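Local structure of actinorhodin polyketide putative beta-ketoacyl synthase 2 (Streptomyces coelicolor A3, 1TQY) at residues P52-G57 against T215-D220; F46-Y51 against W202-Q207; V299-A304 against T387-A392. The protein is the chain length factor of the actinorhodin polyketide synthase, a ketosynthase-family protein that probably works with a ketosynthase partner in building the polyketide chain. All blocks are in the same frame, centred on the assembly; numbering follows the deposited sequence.

Contact 1: residues P52-G57 against T215-D220; sequences PATLAG and TATDPD
Leu-55 CD1 lies over one face of the flat peptide joining Asp-218 to Pro-219, 3.8 Å from Pro-219 N, while its sister methyl CD2 reaches Pro-219 CG, the two side chains crossing at about a right angle. The same CD1 is 3.5 Å from Ala-216 O, so backbone as well as side-chain atoms meet this leucine. The setting is the N-terminal half of a thiolase-type fold: 52-57 runs into a short two-stranded antiparallel sheet with strand 40-42, and the segment 215-220 is a loop alongside it. The CG of Leu-55 stands anti to its carbonyl carbon (chi1 -66°), which turns the branch toward the loop. Ahead of the leucine the two segments are joined through water, a useful example of loops held together by solvent. Water 1 hydrogen-bonds to Pro-52 O, to Thr-54 OG1 at 2.8 Å and to Thr-215 O at 2.9 Å; chi1 of Thr-54 near 62° brings its hydroxyl round to that water. At the outer end Thr-215 CB and CG2 rest against Pro-52 O. Beyond Gly-57 the strand leads directly to Gln-58, which like Pro-21 is a ligand of the bound sodium ion. In a second bridge, water 2 accepts from Thr-54 N and donates to Ala-216 O, 2.7 Å away.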
ATOM      1  N   PRO B  52      29.449   0.990   7.377  1.00 27.58           N
ATOM      2  CA  PRO B  52      29.368   1.205   8.829  1.00 27.92           C
ATOM      3  C   PRO B  52      28.621   0.103   9.578  1.00 27.97           C
ATOM      4  O   PRO B  52      29.083  -0.381  10.604  1.00 27.53           O
ATOM      5  CB  PRO B  52      28.633   2.538   8.949  1.00 29.41           C
ATOM      6  CG  PRO B  52      28.944   3.230   7.672  1.00 28.07           C
ATOM      7  CD  PRO B  52      28.881   2.134   6.646  1.00 27.68           C
ATOM      8  N   ALA B  53      27.451  -0.272   9.073  1.00 26.24           N
ATOM      9  CA  ALA B  53      26.654  -1.319   9.696  1.00 24.50           C
ATOM     10  C   ALA B  53      27.020  -2.629   9.014  1.00 24.70           C
ATOM     11  O   ALA B  53      27.203  -2.659   7.798  1.00 23.35           O
ATOM     12  CB  ALA B  53      25.172  -1.025   9.514  1.00 23.69           C
ATOM     13  N   THR B  54      27.116  -3.707   9.788  1.00 23.96           N
ATOM     14  CA  THR B  54      27.502  -4.999   9.233  1.00 24.90           C
ATOM     15  C   THR B  54      26.680  -6.181   9.711  1.00 22.96           C
ATOM     16  O   THR B  54      26.862  -7.302   9.234  1.00 21.26           O
ATOM     17  CB  THR B  54      28.960  -5.316   9.583  1.00 27.76           C
ATOM     18  OG1 THR B  54      29.081  -5.410  11.008  1.00 27.96           O
ATOM     19  CG2 THR B  54      29.882  -4.229   9.075  1.00 27.27           C
ATOM     20  N   LEU B  55      25.781  -5.942  10.654  1.00 23.14           N
ATOM     21  CA  LEU B  55      24.972  -7.025  11.199  1.00 24.63           C
ATOM     22  C   LEU B  55      23.537  -7.008  10.696  1.00 24.94           C
ATOM     23  O   LEU B  55      22.955  -5.943  10.510  1.00 24.87           O
ATOM     24  CB  LEU B  55      24.976  -6.948  12.727  1.00 25.10           C
ATOM     25  CG  LEU B  55      26.291  -7.203  13.467  1.00 25.37           C
ATOM     26  CD1 LEU B  55      26.016  -7.163  14.966  1.00 24.56           C
ATOM     27  CD2 LEU B  55      26.867  -8.562  13.081  1.00 23.72           C
ATOM     28  N   ALA B  56      22.977  -8.196  10.485  1.00 23.23           N
ATOM     29  CA  ALA B  56      21.608  -8.329  10.013  1.00 24.94           C
ATOM     30  C   ALA B  56      21.035  -9.703  10.319  1.00 25.42           C
ATOM     31  O   ALA B  56      21.773 -10.655  10.576  1.00 25.05           O
ATOM     32  CB  ALA B  56      21.535  -8.067   8.519  1.00 23.20           C
ATOM     33  N   GLY B  57      19.707  -9.787  10.309  1.00 25.93           N
ATOM     34  CA  GLY B  57      19.038 -11.051  10.548  1.00 25.03           C
ATOM     35  C   GLY B  57      18.801 -11.738   9.212  1.00 26.59           C
ATOM     36  O   GLY B  57      17.804 -11.472   8.540  1.00 28.19           O
ATOM     37  N   THR B 215      25.679  -0.136  14.594  1.00 23.72           N
ATOM     38  CA  THR B 215      26.963  -0.369  13.959  1.00 24.26           C
ATOM     39  C   THR B 215      27.783  -1.333  14.817  1.00 22.91           C
ATOM     40  O   THR B 215      28.995  -1.431  14.663  1.00 23.78           O
ATOM     41  CB  THR B 215      27.768   0.940  13.766  1.00 24.91           C
ATOM     42  OG1 THR B 215      27.987   1.567  15.035  1.00 25.36           O
ATOM     43  CG2 THR B 215      27.025   1.899  12.836  1.00 25.53           C
ATOM     44  N   ALA B 216      27.121  -2.057  15.713  1.00 23.03           N
ATOM     45  CA  ALA B 216      27.827  -3.011  16.575  1.00 24.64           C
ATOM     46  C   ALA B 216      28.415  -4.167  15.757  1.00 24.90           C
ATOM     47  O   ALA B 216      28.029  -4.369  14.612  1.00 24.40           O
ATOM     48  CB  ALA B 216      26.869  -3.564  17.631  1.00 22.18           C
ATOM     49  N   THR B 217      29.338  -4.924  16.346  1.00 26.30           N
ATOM     50  CA  THR B 217      29.921  -6.069  15.648  1.00 28.66           C
ATOM     51  C   THR B 217      29.651  -7.345  16.439  1.00 28.63           C
ATOM     52  O   THR B 217      29.891  -8.445  15.952  1.00 29.11           O
ATOM     53  CB  THR B 217      31.452  -5.911  15.436  1.00 29.82           C
ATOM     54  OG1 THR B 217      32.100  -5.710  16.698  1.00 30.77           O
ATOM     55  CG2 THR B 217      31.747  -4.730  14.504  1.00 30.05           C
ATOM     56  N   ASP B 218      29.159  -7.187  17.663  1.00 29.42           N
ATOM     57  CA  ASP B 218      28.829  -8.321  18.531  1.00 29.45           C
ATOM     58  C   ASP B 218      27.342  -8.609  18.357  1.00 29.27           C
ATOM     59  O   ASP B 218      26.497  -7.885  18.877  1.00 28.87           O
ATOM     60  CB  ASP B 218      29.124  -7.966  19.996  1.00 31.04           C
ATOM     61  CG  ASP B 218      28.862  -9.122  20.951  1.00 32.98           C
ATOM     62  OD1 ASP B 218      28.554 -10.244  20.488  1.00 33.28           O
ATOM     63  OD2 ASP B 218      28.971  -8.908  22.178  1.00 35.64           O
ATOM     64  N   PRO B 219      27.006  -9.680  17.628  1.00 29.64           N
ATOM     65  CA  PRO B 219      25.623 -10.088  17.361  1.00 29.37           C
ATOM     66  C   PRO B 219      24.750 -10.240  18.602  1.00 30.12           C
ATOM     67  O   PRO B 219      23.548 -10.004  18.540  1.00 30.91           O
ATOM     68  CB  PRO B 219      25.786 -11.411  16.618  1.00 28.43           C
ATOM     69  CG  PRO B 219      27.078 -11.243  15.915  1.00 29.72           C
ATOM     70  CD  PRO B 219      27.950 -10.609  16.986  1.00 30.08           C
ATOM     71  N   ASP B 220      25.348 -10.643  19.721  1.00 30.65           N
ATOM     72  CA  ASP B 220      24.582 -10.821  20.948  1.00 32.04           C
ATOM     73  C   ASP B 220      24.267  -9.498  21.615  1.00 30.09           C
ATOM     74  O   ASP B 220      23.413  -9.439  22.499  1.00 30.56           O
ATOM     75  CB  ASP B 220      25.333 -11.677  21.967  1.00 35.90           C
ATOM     76  CG  ASP B 220      25.712 -13.030  21.432  1.00 40.93           C
ATOM     77  OD1 ASP B 220      24.843 -13.721  20.853  1.00 44.11           O
ATOM     78  OD2 ASP B 220      26.889 -13.415  21.606  1.00 44.93           O
TER
HETATM   79  O   HOH W   1      29.444  -2.884  12.201  1.00 31.31           O
HETATM   80  O   HOH W   2      26.396  -3.441  12.626  1.00 24.30           O

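Contact 2: residues F46-Y51 against W202-Q207; sequences FDVSRY and WGWVSQ
Trp-204, projecting from helix 201-208, is met by Phe-46, Val-48 and Tyr-51, and with the two rings it makes an aromatic cluster. Phe-46 presents its edge to the indole in an offset edge-to-face pair, CZ lying 3.5 Å from Trp-204 CG and the planes turned by 61°. Trp-204 in turn offers an edge to the face of Tyr-51, with Tyr-51 CD2 4.1 Å from Trp-204 CD1, so the tryptophan takes the face role with one neighbour and the edge role with the other. Val-48 supplies a CH-pi contact: its CG1 sits over one indole face, 3.8 Å from Trp-204 NE1 and displaced toward the rim. Tyr-51 also touches the helix directly, its CE1 3.6 Å from Val-205 CG2.

The indole reaches the loop because its CG is anti to the backbone N (chi1 -170°), and its N-H is then fixed by a hydrogen bond to Ala-53 O. The loop is shaped from within: Tyr-51 N donates to Val-48 O, and Asp-47 OD1 closes an Asx turn by accepting from Ser-49 N, and also accepts from Ser-49 OG at 2.6 Å, both from the same face of the carboxylate. Farther out, Tyr-51 OH bonds to the backbone of the partner protein's chain, and Arg-50 NH2 forms a salt bridge with an acidic side chain of that other chain.

The chemistry is therefore divided: the joint between loop and helix is apolar and aromatic, while the polar ends of its rings are spent on Ala-53 O, in the loop ahead of strand 55-57, and on the other protein, which places this cluster beside the partner protein's chain.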
ATOM      1  N   PHE B  46      26.884  -9.818   0.531  1.00 28.94           N
ATOM      2  CA  PHE B  46      27.867  -9.024  -0.201  1.00 27.99           C
ATOM      3  C   PHE B  46      28.929  -8.625   0.821  1.00 28.58           C
ATOM      4  O   PHE B  46      28.855  -9.058   1.965  1.00 27.89           O
ATOM      5  CB  PHE B  46      27.193  -7.792  -0.811  1.00 26.93           C
ATOM      6  CG  PHE B  46      26.477  -6.942   0.193  1.00 26.42           C
ATOM      7  CD1 PHE B  46      27.178  -6.007   0.949  1.00 24.40           C
ATOM      8  CD2 PHE B  46      25.115  -7.108   0.419  1.00 24.36           C
ATOM      9  CE1 PHE B  46      26.537  -5.246   1.920  1.00 23.06           C
ATOM     10  CE2 PHE B  46      24.455  -6.355   1.387  1.00 25.83           C
ATOM     11  CZ  PHE B  46      25.174  -5.418   2.144  1.00 24.22           C
ATOM     12  N   ASP B  47      29.907  -7.818   0.422  1.00 29.67           N
ATOM     13  CA  ASP B  47      30.989  -7.403   1.328  1.00 31.01           C
ATOM     14  C   ASP B  47      30.615  -6.204   2.210  1.00 30.33           C
ATOM     15  O   ASP B  47      30.832  -5.063   1.816  1.00 31.17           O
ATOM     16  CB  ASP B  47      32.236  -7.048   0.500  1.00 32.56           C
ATOM     17  CG  ASP B  47      33.506  -6.962   1.341  1.00 34.12           C
ATOM     18  OD1 ASP B  47      33.405  -6.844   2.581  1.00 35.27           O
ATOM     19  OD2 ASP B  47      34.607  -7.000   0.752  1.00 36.28           O
ATOM     20  N   VAL B  48      30.078  -6.459   3.402  1.00 30.29           N
ATOM     21  CA  VAL B  48      29.681  -5.378   4.314  1.00 31.52           C
ATOM     22  C   VAL B  48      30.809  -4.697   5.069  1.00 32.36           C
ATOM     23  O   VAL B  48      30.590  -3.667   5.709  1.00 32.07           O
ATOM     24  CB  VAL B  48      28.695  -5.844   5.413  1.00 32.83           C
ATOM     25  CG1 VAL B  48      27.289  -5.791   4.910  1.00 34.19           C
ATOM     26  CG2 VAL B  48      29.071  -7.231   5.902  1.00 34.52           C
ATOM     27  N   SER B  49      32.006  -5.268   5.022  1.00 33.31           N
ATOM     28  CA  SER B  49      33.142  -4.693   5.730  1.00 34.10           C
ATOM     29  C   SER B  49      33.423  -3.281   5.256  1.00 33.87           C
ATOM     30  O   SER B  49      34.148  -2.537   5.907  1.00 36.40           O
ATOM     31  CB  SER B  49      34.395  -5.532   5.499  1.00 34.69           C
ATOM     32  OG  SER B  49      34.844  -5.399   4.158  1.00 35.10           O
ATOM     33  N   ARG B  50      32.871  -2.909   4.114  1.00 32.78           N
ATOM     34  CA  ARG B  50      33.125  -1.573   3.615  1.00 33.76           C
ATOM     35  C   ARG B  50      32.045  -0.572   4.007  1.00 31.98           C
ATOM     36  O   ARG B  50      32.078   0.582   3.594  1.00 33.46           O
ATOM     37  CB  ARG B  50      33.305  -1.613   2.102  1.00 37.48           C
ATOM     38  CG  ARG B  50      32.171  -2.279   1.355  1.00 41.51           C
ATOM     39  CD  ARG B  50      32.636  -2.737   0.001  1.00 45.99           C
ATOM     40  NE  ARG B  50      33.139  -1.624  -0.815  1.00 50.10           N
ATOM     41  CZ  ARG B  50      33.446  -1.735  -2.105  1.00 52.11           C
ATOM     42  NH1 ARG B  50      33.914  -0.700  -2.768  1.00 53.92           N
ATOM     43  NH2 ARG B  50      33.285  -2.888  -2.733  1.00 52.56           N
ATOM     44  N   TYR B  51      31.088  -1.020   4.811  1.00 28.75           N
ATOM     45  CA  TYR B  51      30.006  -0.156   5.280  1.00 27.23           C
ATOM     46  C   TYR B  51      30.008  -0.090   6.807  1.00 27.68           C
ATOM     47  O   TYR B  51      30.494  -1.003   7.474  1.00 26.07           O
ATOM     48  CB  TYR B  51      28.662  -0.699   4.798  1.00 25.31           C
ATOM     49  CG  TYR B  51      28.560  -0.795   3.303  1.00 25.48           C
ATOM     50  CD1 TYR B  51      28.488   0.348   2.513  1.00 23.74           C
ATOM     51  CD2 TYR B  51      28.549  -2.036   2.672  1.00 26.60           C
ATOM     52  CE1 TYR B  51      28.407   0.250   1.128  1.00 26.73           C
ATOM     53  CE2 TYR B  51      28.470  -2.140   1.292  1.00 27.51           C
ATOM     54  CZ  TYR B  51      28.399  -0.998   0.526  1.00 26.42           C
ATOM     55  OH  TYR B  51      28.305  -1.106  -0.835  1.00 25.17           O
ATOM     56  N   TRP B 202      22.559  -1.701  -2.171  1.00 21.17           N
ATOM     57  CA  TRP B 202      21.755  -0.474  -2.183  1.00 21.14           C
ATOM     58  C   TRP B 202      20.725  -0.480  -1.059  1.00 21.07           C
ATOM     59  O   TRP B 202      20.603   0.499  -0.310  1.00 19.78           O
ATOM     60  CB  TRP B 202      21.065  -0.303  -3.543  1.00 21.59           C
ATOM     61  CG  TRP B 202      20.477   1.083  -3.786  1.00 19.94           C
ATOM     62  CD1 TRP B 202      20.676   2.219  -3.038  1.00 18.70           C
ATOM     63  CD2 TRP B 202      19.603   1.458  -4.860  1.00 19.74           C
ATOM     64  NE1 TRP B 202      19.977   3.273  -3.584  1.00 19.59           N
ATOM     65  CE2 TRP B 202      19.307   2.836  -4.700  1.00 19.76           C
ATOM     66  CE3 TRP B 202      19.037   0.764  -5.944  1.00 20.46           C
ATOM     67  CZ2 TRP B 202      18.470   3.534  -5.584  1.00 18.30           C
ATOM     68  CZ3 TRP B 202      18.198   1.469  -6.829  1.00 19.99           C
ATOM     69  CH2 TRP B 202      17.929   2.838  -6.634  1.00 18.71           C
ATOM     70  N   GLY B 203      19.996  -1.588  -0.933  1.00 21.77           N
ATOM     71  CA  GLY B 203      19.010  -1.694   0.131  1.00 21.11           C
ATOM     72  C   GLY B 203      19.675  -1.507   1.491  1.00 21.54           C
ATOM     73  O   GLY B 203      19.104  -0.910   2.401  1.00 20.41           O
ATOM     74  N   TRP B 204      20.901  -2.002   1.618  1.00 20.13           N
ATOM     75  CA  TRP B 204      21.652  -1.908   2.867  1.00 21.59           C
ATOM     76  C   TRP B 204      22.019  -0.462   3.218  1.00 22.33           C
ATOM     77  O   TRP B 204      21.774   0.021   4.335  1.00 25.18           O
ATOM     78  CB  TRP B 204      22.934  -2.736   2.758  1.00 21.94           C
ATOM     79  CG  TRP B 204      23.643  -2.893   4.071  1.00 21.07           C
ATOM     80  CD1 TRP B 204      24.866  -2.390   4.414  1.00 18.26           C
ATOM     81  CD2 TRP B 204      23.136  -3.557   5.234  1.00 19.99           C
ATOM     82  NE1 TRP B 204      25.151  -2.696   5.727  1.00 19.69           N
ATOM     83  CE2 TRP B 204      24.107  -3.413   6.254  1.00 19.98           C
ATOM     84  CE3 TRP B 204      21.954  -4.259   5.516  1.00 19.36           C
ATOM     85  CZ2 TRP B 204      23.934  -3.942   7.535  1.00 19.90           C
ATOM     86  CZ3 TRP B 204      21.785  -4.788   6.794  1.00 21.21           C
ATOM     87  CH2 TRP B 204      22.775  -4.623   7.786  1.00 20.17           C
ATOM     88  N   VAL B 205      22.608   0.215   2.244  1.00 21.85           N
ATOM     89  CA  VAL B 205      23.035   1.592   2.375  1.00 22.53           C
ATOM     90  C   VAL B 205      21.805   2.472   2.626  1.00 22.20           C
ATOM     91  O   VAL B 205      21.864   3.436   3.389  1.00 21.33           O
ATOM     92  CB  VAL B 205      23.851   1.961   1.068  1.00 23.59           C
ATOM     93  CG1 VAL B 205      23.274   3.151   0.341  1.00 23.94           C
ATOM     94  CG2 VAL B 205      25.305   2.150   1.410  1.00 24.23           C
ATOM     95  N   SER B 206      20.684   2.108   2.003  1.00 22.28           N
ATOM     96  CA  SER B 206      19.430   2.842   2.158  1.00 22.16           C
ATOM     97  C   SER B 206      18.962   2.753   3.617  1.00 22.17           C
ATOM     98  O   SER B 206      18.560   3.753   4.218  1.00 20.06           O
ATOM     99  CB  SER B 206      18.363   2.262   1.212  1.00 23.44           C
ATOM    100  OG  SER B 206      18.667   2.579  -0.150  1.00 22.06           O
ATOM    101  N   GLN B 207      19.039   1.553   4.192  1.00 21.25           N
ATOM    102  CA  GLN B 207      18.637   1.346   5.576  1.00 21.86           C
ATOM    103  C   GLN B 207      19.569   2.120   6.494  1.00 20.95           C
ATOM    104  O   GLN B 207      19.132   2.724   7.480  1.00 21.01           O
ATOM    105  CB  GLN B 207      18.644  -0.156   5.908  1.00 21.35           C
ATOM    106  CG  GLN B 207      17.601  -0.935   5.106  1.00 23.00           C
ATOM    107  CD  GLN B 207      17.605  -2.434   5.366  1.00 23.56           C
ATOM    108  OE1 GLN B 207      17.177  -2.908   6.418  1.00 23.12           O
ATOM    109  NE2 GLN B 207      18.103  -3.188   4.396  1.00 26.71           N
TER

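Contact 3: residues V299-A304 against T387-A392; sequences VDVVFA and TAPRTA
Asp-300 and Val-301 meet Pro-389 to Ala-392 where strand 301-303 comes alongside strand 391-398 in parallel, in the C-terminal half of the thiolase-type fold. The tight part lies at the strand entrance. Asp-300 OD1 grips two successive backbone amides, Arg-390 N at 2.9 Å (165° at the hydrogen) and Thr-391 N at 3.3 Å, both on the anti side and somewhat out of the carboxylate plane. In return Asp-300 N donates to Thr-391 O over 3.0 Å. With CG anti to its own carbonyl carbon (chi1 -61°), the aspartate is swung toward the other segment, and its CB also packs on Pro-389 CB at 3.7 Å. Pro-389 is backed by Leu-357 of helix 345-359.

Looser features lie alongside. The bond from Val-301 N to Thr-391 O is weak, and the Arg-390 chain, bent at chi3, leads away from Asp-300: its NE remains 5.8 Å from Asp-300 OD1, so the opposite charges do not touch, and Arg-390 is exposed to solvent, near Arg-409 and Arg-410 of strand 402-410. Deeper in, the apolar side closes up again, Val-301 CG1 lying 3.5 Å from Ala-392 CB, and a CA-H...O contact links Ala-392 CA to Val-301 O at 3.3 Å.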
ATOM      1  N   VAL B 299      -5.278  -6.683  30.059  1.00 29.91           N
ATOM      2  CA  VAL B 299      -4.068  -7.075  29.329  1.00 27.59           C
ATOM      3  C   VAL B 299      -3.047  -7.785  30.211  1.00 27.35           C
ATOM      4  O   VAL B 299      -2.665  -7.281  31.262  1.00 28.86           O
ATOM      5  CB  VAL B 299      -3.385  -5.865  28.663  1.00 24.90           C
ATOM      6  CG1 VAL B 299      -2.210  -6.344  27.784  1.00 23.34           C
ATOM      7  CG2 VAL B 299      -4.380  -5.120  27.831  1.00 23.86           C
ATOM      8  N   ASP B 300      -2.588  -8.940  29.749  1.00 27.47           N
ATOM      9  CA  ASP B 300      -1.636  -9.746  30.488  1.00 28.39           C
ATOM     10  C   ASP B 300      -0.210  -9.602  29.993  1.00 27.77           C
ATOM     11  O   ASP B 300       0.730  -9.927  30.710  1.00 28.72           O
ATOM     12  CB  ASP B 300      -2.061 -11.211  30.417  1.00 29.52           C
ATOM     13  CG  ASP B 300      -3.417 -11.444  31.033  1.00 31.66           C
ATOM     14  OD1 ASP B 300      -4.202 -12.246  30.469  1.00 31.90           O
ATOM     15  OD2 ASP B 300      -3.698 -10.825  32.088  1.00 33.17           O
ATOM     16  N   VAL B 301      -0.042  -9.121  28.769  1.00 25.98           N
ATOM     17  CA  VAL B 301       1.299  -8.970  28.221  1.00 24.36           C
ATOM     18  C   VAL B 301       1.330  -8.033  27.024  1.00 24.18           C
ATOM     19  O   VAL B 301       0.436  -8.057  26.173  1.00 24.53           O
ATOM     20  CB  VAL B 301       1.883 -10.335  27.803  1.00 23.19           C
ATOM     21  CG1 VAL B 301       0.993 -10.986  26.765  1.00 21.58           C
ATOM     22  CG2 VAL B 301       3.293 -10.159  27.263  1.00 20.47           C
ATOM     23  N   VAL B 302       2.371  -7.215  26.970  1.00 23.77           N
ATOM     24  CA  VAL B 302       2.539  -6.259  25.894  1.00 23.43           C
ATOM     25  C   VAL B 302       3.774  -6.556  25.051  1.00 24.08           C
ATOM     26  O   VAL B 302       4.906  -6.547  25.556  1.00 26.42           O
ATOM     27  CB  VAL B 302       2.664  -4.834  26.452  1.00 22.38           C
ATOM     28  CG1 VAL B 302       2.901  -3.852  25.328  1.00 19.24           C
ATOM     29  CG2 VAL B 302       1.413  -4.480  27.237  1.00 19.88           C
ATOM     30  N   PHE B 303       3.549  -6.861  23.778  1.00 23.58           N
ATOM     31  CA  PHE B 303       4.642  -7.103  22.848  1.00 22.28           C
ATOM     32  C   PHE B 303       4.960  -5.744  22.261  1.00 21.41           C
ATOM     33  O   PHE B 303       4.320  -5.298  21.314  1.00 19.85           O
ATOM     34  CB  PHE B 303       4.219  -8.074  21.750  1.00 22.42           C
ATOM     35  CG  PHE B 303       4.294  -9.499  22.166  1.00 22.26           C
ATOM     36  CD1 PHE B 303       3.409 -10.002  23.108  1.00 21.08           C
ATOM     37  CD2 PHE B 303       5.285 -10.332  21.655  1.00 22.33           C
ATOM     38  CE1 PHE B 303       3.512 -11.319  23.545  1.00 22.16           C
ATOM     39  CE2 PHE B 303       5.399 -11.650  22.086  1.00 22.73           C
ATOM     40  CZ  PHE B 303       4.512 -12.147  23.033  1.00 20.59           C
ATOM     41  N   ALA B 304       5.952  -5.088  22.853  1.00 22.09           N
ATOM     42  CA  ALA B 304       6.377  -3.748  22.463  1.00 23.26           C
ATOM     43  C   ALA B 304       7.044  -3.655  21.098  1.00 23.58           C
ATOM     44  O   ALA B 304       7.641  -4.619  20.617  1.00 23.33           O
ATOM     45  CB  ALA B 304       7.319  -3.198  23.533  1.00 22.32           C
ATOM     46  N   THR B 387       3.177 -17.224  32.951  1.00 35.84           N
ATOM     47  CA  THR B 387       2.069 -16.522  33.601  1.00 34.87           C
ATOM     48  C   THR B 387       0.728 -16.914  32.982  1.00 34.90           C
ATOM     49  O   THR B 387      -0.327 -16.460  33.430  1.00 33.74           O
ATOM     50  CB  THR B 387       2.194 -15.001  33.433  1.00 35.93           C
ATOM     51  OG1 THR B 387       1.909 -14.649  32.073  1.00 36.80           O
ATOM     52  CG2 THR B 387       3.595 -14.538  33.772  1.00 36.16           C
ATOM     53  N   ALA B 388       0.776 -17.744  31.942  1.00 34.23           N
ATOM     54  CA  ALA B 388      -0.432 -18.180  31.235  1.00 33.37           C
ATOM     55  C   ALA B 388      -1.307 -16.992  30.839  1.00 33.06           C
ATOM     56  O   ALA B 388      -2.459 -16.894  31.265  1.00 33.67           O
ATOM     57  CB  ALA B 388      -1.231 -19.157  32.100  1.00 32.33           C
ATOM     58  N   PRO B 389      -0.769 -16.070  30.014  1.00 32.72           N
ATOM     59  CA  PRO B 389      -1.522 -14.890  29.568  1.00 32.89           C
ATOM     60  C   PRO B 389      -2.708 -15.286  28.690  1.00 32.91           C
ATOM     61  O   PRO B 389      -2.662 -16.299  27.994  1.00 32.96           O
ATOM     62  CB  PRO B 389      -0.477 -14.084  28.802  1.00 33.28           C
ATOM     63  CG  PRO B 389       0.399 -15.156  28.227  1.00 32.64           C
ATOM     64  CD  PRO B 389       0.569 -16.099  29.397  1.00 32.26           C
ATOM     65  N   ARG B 390      -3.770 -14.491  28.728  1.00 33.52           N
ATOM     66  CA  ARG B 390      -4.957 -14.788  27.937  1.00 34.56           C
ATOM     67  C   ARG B 390      -5.239 -13.666  26.941  1.00 32.58           C
ATOM     68  O   ARG B 390      -5.944 -13.854  25.949  1.00 32.01           O
ATOM     69  CB  ARG B 390      -6.161 -14.974  28.859  1.00 38.47           C
ATOM     70  CG  ARG B 390      -7.213 -15.919  28.313  1.00 47.26           C
ATOM     71  CD  ARG B 390      -8.607 -15.589  28.841  1.00 52.15           C
ATOM     72  NE  ARG B 390      -9.143 -14.374  28.221  1.00 56.99           N
ATOM     73  CZ  ARG B 390     -10.356 -13.884  28.458  1.00 58.26           C
ATOM     74  NH1 ARG B 390     -11.162 -14.510  29.310  1.00 59.51           N
ATOM     75  NH2 ARG B 390     -10.765 -12.783  27.836  1.00 59.25           N
ATOM     76  N   THR B 391      -4.692 -12.490  27.218  1.00 31.15           N
ATOM     77  CA  THR B 391      -4.883 -11.337  26.347  1.00 29.51           C
ATOM     78  C   THR B 391      -3.543 -10.653  26.151  1.00 29.09           C
ATOM     79  O   THR B 391      -2.834 -10.368  27.113  1.00 29.16           O
ATOM     80  CB  THR B 391      -5.875 -10.333  26.956  1.00 30.26           C
ATOM     81  OG1 THR B 391      -7.148 -10.968  27.119  1.00 32.01           O
ATOM     82  CG2 THR B 391      -6.033  -9.120  26.051  1.00 29.58           C
ATOM     83  N   ALA B 392      -3.198 -10.390  24.900  1.00 26.47           N
ATOM     84  CA  ALA B 392      -1.936  -9.753  24.599  1.00 24.43           C
ATOM     85  C   ALA B 392      -2.150  -8.526  23.737  1.00 23.86           C
ATOM     86  O   ALA B 392      -3.068  -8.494  22.915  1.00 23.21           O
ATOM     87  CB  ALA B 392      -1.020 -10.735  23.876  1.00 23.35           C
TER

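In the fold
From the N terminus, the loop 46-51 leaves strand 40-42 and passes without a break into 52-57. Contact 2 then closes a span of 150 residues onto helix 201-208, and contact 1 closes one of 157 onto the loop that follows. Because their segments alternate along the chain, these two contacts cross, and their centres lie 12 Å apart; they also touch, Trp-204 of contact 2 packing against Ala-56 of contact 1. Contact 3 opens only after both have closed, joining strand 301-303 to strand 391-398 across 82 residues. It lies opposite contact 2 about the chain's centre, and about 17 Å, nearest atom to nearest atom, from each of contacts 1 and 2.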